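Local coordinates for amphoterin-induced protein 1 (Mus musculus, PDB 2XOT) that promotes the growth and fasciculation of neurites and may mediate cell-cell adhesion, forming homodimers through its leucine-rich repeat region, at residues T181-L186 / L194-N199. Numbering follows the deposited sequence.
Sequences TDLQKL and LYLHNN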
loop_
_atom_site.group_PDB
_atom_site.type_symbol
_atom_site.label_atom_id
_atom_site.label_comp_id
_atom_site.label_asym_id
_atom_site.label_seq_id
_atom_site.Cartn_x
_atom_site.Cartn_y
_atom_site.Cartn_z
ATOM N N THR B 181 9.639 26.238 -19.272
ATOM C CA THR B 181 11.050 26.229 -18.883
ATOM C C THR B 181 11.249 25.571 -17.521
ATOM O O THR B 181 12.280 24.937 -17.269
ATOM C CB THR B 181 11.636 27.653 -18.821
ATOM O OG1 THR B 181 11.384 28.306 -20.058
ATOM C CG2 THR B 181 13.140 27.608 -18.619
ATOM N N ASP B 182 10.268 25.740 -16.636
ATOM C CA ASP B 182 10.328 25.098 -15.329
ATOM C C ASP B 182 10.089 23.602 -15.445
ATOM O O ASP B 182 10.756 22.804 -14.783
ATOM C CB ASP B 182 9.277 25.695 -14.377
ATOM C CG ASP B 182 9.608 27.115 -13.947
ATOM O OD1 ASP B 182 10.808 27.450 -13.842
ATOM O OD2 ASP B 182 8.664 27.889 -13.683
ATOM N N LEU B 183 9.131 23.225 -16.279
ATOM C CA LEU B 183 8.802 21.820 -16.471
ATOM C C LEU B 183 9.932 21.013 -17.103
ATOM O O LEU B 183 10.116 19.858 -16.728
ATOM C CB LEU B 183 7.529 21.664 -17.323
ATOM C CG LEU B 183 6.233 22.193 -16.700
ATOM C CD1 LEU B 183 5.047 21.916 -17.624
ATOM C CD2 LEU B 183 6.022 21.586 -15.325
ATOM N N GLN B 184 10.662 21.628 -18.050
ATOM C CA GLN B 184 11.804 21.001 -18.716
ATOM C C GLN B 184 12.931 20.638 -17.740
ATOM O O GLN B 184 13.630 19.663 -17.928
ATOM C CB GLN B 184 12.365 21.918 -19.811
ATOM C CG GLN B 184 12.806 21.155 -21.092
ATOM C CD GLN B 184 14.068 20.284 -20.947
ATOM O OE1 GLN B 184 14.089 19.118 -21.373
ATOM N NE2 GLN B 184 15.135 20.861 -20.389
ATOM N N LYS B 185 13.097 21.435 -16.699
ATOM C CA LYS B 185 14.137 21.225 -15.699
ATOM C C LYS B 185 13.849 20.108 -14.723
ATOM O O LYS B 185 14.757 19.662 -14.005
ATOM C CB LYS B 185 14.346 22.519 -14.909
ATOM C CG LYS B 185 15.097 23.542 -15.686
ATOM C CD LYS B 185 14.916 24.952 -15.143
ATOM C CE LYS B 185 15.731 25.917 -16.012
ATOM N NZ LYS B 185 15.392 27.351 -15.813
ATOM N N LEU B 186 12.604 19.640 -14.680
ATOM C CA LEU B 186 12.213 18.624 -13.705
ATOM C C LEU B 186 12.892 17.300 -14.034
ATOM O O LEU B 186 13.164 17.018 -15.185
ATOM C CB LEU B 186 10.694 18.406 -13.687
ATOM C CG LEU B 186 9.730 19.296 -12.889
ATOM C CD1 LEU B 186 10.314 20.642 -12.610
ATOM C CD2 LEU B 186 8.368 19.410 -13.625
ATOM N N LEU B 194 3.223 13.550 -14.271
ATOM C CA LEU B 194 2.614 14.861 -14.382
ATOM C C LEU B 194 1.599 14.828 -15.515
ATOM O O LEU B 194 1.982 14.872 -16.693
ATOM C CB LEU B 194 3.682 15.918 -14.674
ATOM C CG LEU B 194 3.195 17.355 -14.768
ATOM C CD1 LEU B 194 2.370 17.713 -13.486
ATOM C CD2 LEU B 194 4.405 18.302 -14.986
ATOM N N TYR B 195 0.318 14.730 -15.158
ATOM C CA TYR B 195 -0.753 14.517 -16.127
ATOM C C TYR B 195 -1.429 15.855 -16.472
ATOM O O TYR B 195 -1.974 16.541 -15.607
ATOM C CB TYR B 195 -1.777 13.465 -15.642
ATOM C CG TYR B 195 -1.230 12.057 -15.386
ATOM C CD1 TYR B 195 -1.121 11.126 -16.420
ATOM C CD2 TYR B 195 -0.859 11.647 -14.126
ATOM C CE1 TYR B 195 -0.639 9.844 -16.197
ATOM C CE2 TYR B 195 -0.352 10.366 -13.901
ATOM C CZ TYR B 195 -0.240 9.474 -14.937
ATOM O OH TYR B 195 0.238 8.206 -14.714
ATOM N N LEU B 196 -1.377 16.225 -17.752
ATOM C CA LEU B 196 -1.846 17.514 -18.217
ATOM C C LEU B 196 -2.861 17.398 -19.356
ATOM O O LEU B 196 -3.219 18.411 -19.970
ATOM C CB LEU B 196 -0.656 18.379 -18.663
ATOM C CG LEU B 196 0.447 18.640 -17.615
ATOM C CD1 LEU B 196 1.660 19.355 -18.231
ATOM C CD2 LEU B 196 -0.061 19.450 -16.399
ATOM N N HIS B 197 -3.341 16.183 -19.610
ATOM C CA HIS B 197 -4.203 15.919 -20.766
ATOM C C HIS B 197 -5.611 16.461 -20.497
ATOM O O HIS B 197 -6.001 16.691 -19.351
ATOM C CB HIS B 197 -4.263 14.414 -21.124
ATOM C CG HIS B 197 -4.681 13.541 -19.990
ATOM N ND1 HIS B 197 -5.989 13.133 -19.800
ATOM C CD2 HIS B 197 -3.978 13.049 -18.946
ATOM C CE1 HIS B 197 -6.062 12.415 -18.696
ATOM N NE2 HIS B 197 -4.859 12.352 -18.157
ATOM N N ASN B 198 -6.339 16.675 -21.574
ATOM C CA ASN B 198 -7.699 17.171 -21.519
ATOM C C ASN B 198 -7.814 18.546 -20.844
ATOM O O ASN B 198 -8.675 18.794 -19.991
ATOM C CB ASN B 198 -8.635 16.125 -20.903
ATOM C CG ASN B 198 -10.103 16.355 -21.304
ATOM O OD1 ASN B 198 -10.380 16.816 -22.411
ATOM N ND2 ASN B 198 -11.037 16.078 -20.378
ATOM N N ASN B 199 -6.905 19.431 -21.245
ATOM C CA ASN B 199 -6.906 20.823 -20.861
ATOM C C ASN B 199 -6.792 21.619 -22.152
ATOM O O ASN B 199 -6.147 21.184 -23.121
ATOM C CB ASN B 199 -5.708 21.185 -19.991
ATOM C CG ASN B 199 -5.898 20.830 -18.533
ATOM O OD1 ASN B 199 -6.636 21.499 -17.815
ATOM N ND2 ASN B 199 -5.206 19.796 -18.083
#
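L183 on the short helix 180-184 and L194 on strand 194-195 are the residues whose CA atoms lie nearest across the contact, 9.5 Å apart; no hydrogen bond crosses the gap, and side chains alone bridge it. This is the interior of a leucine-rich repeat solenoid at its C-terminal end: strand 194-195 is the last of the parallel inner strands, pairing through Y195 with L168 and L170 of the preceding repeat, while helix 180-184, at the end of LRR 6, lies across the core, as expected for the convex face. The main contact is methyl to methyl, L183 CD2 lying 3.7 Å from L194 CD2, with the two side chains crossing at roughly a right angle. The first torsions differ: L194 sends CG anti to its own N (chi1 -178°), whereas L183 has CG anti to its carbonyl carbon (chi1 -65°), and CB points toward the opposite segment in both. L183 reaches a second leucine through its other branch, CD1 standing 4.3 Å from L196 CD1, so its two methyls touch different residues. L186, three residues along from L183, adds CD2 at 4.3 Å from L194 CD2, and that one methyl of L194 therefore meets both L183 and L186. All four leucines are buried, although the segments bury only 105 Å² between them; the packing continues onto helix 205-216 of the LRRCT region, where L183 touches L210, L194 touches W214 and L196 touches F211. N199, at the asparagine position of the LxLxxN consensus, turns inward as in the asparagine ladder of LRR proteins: OD1 accepts from L175 N, and ND2 donates to L170 O and, nearly straight at 172°, to L196 O, with N199 ND2 3.1 Å from L196 O and well above that carbonyl's plane.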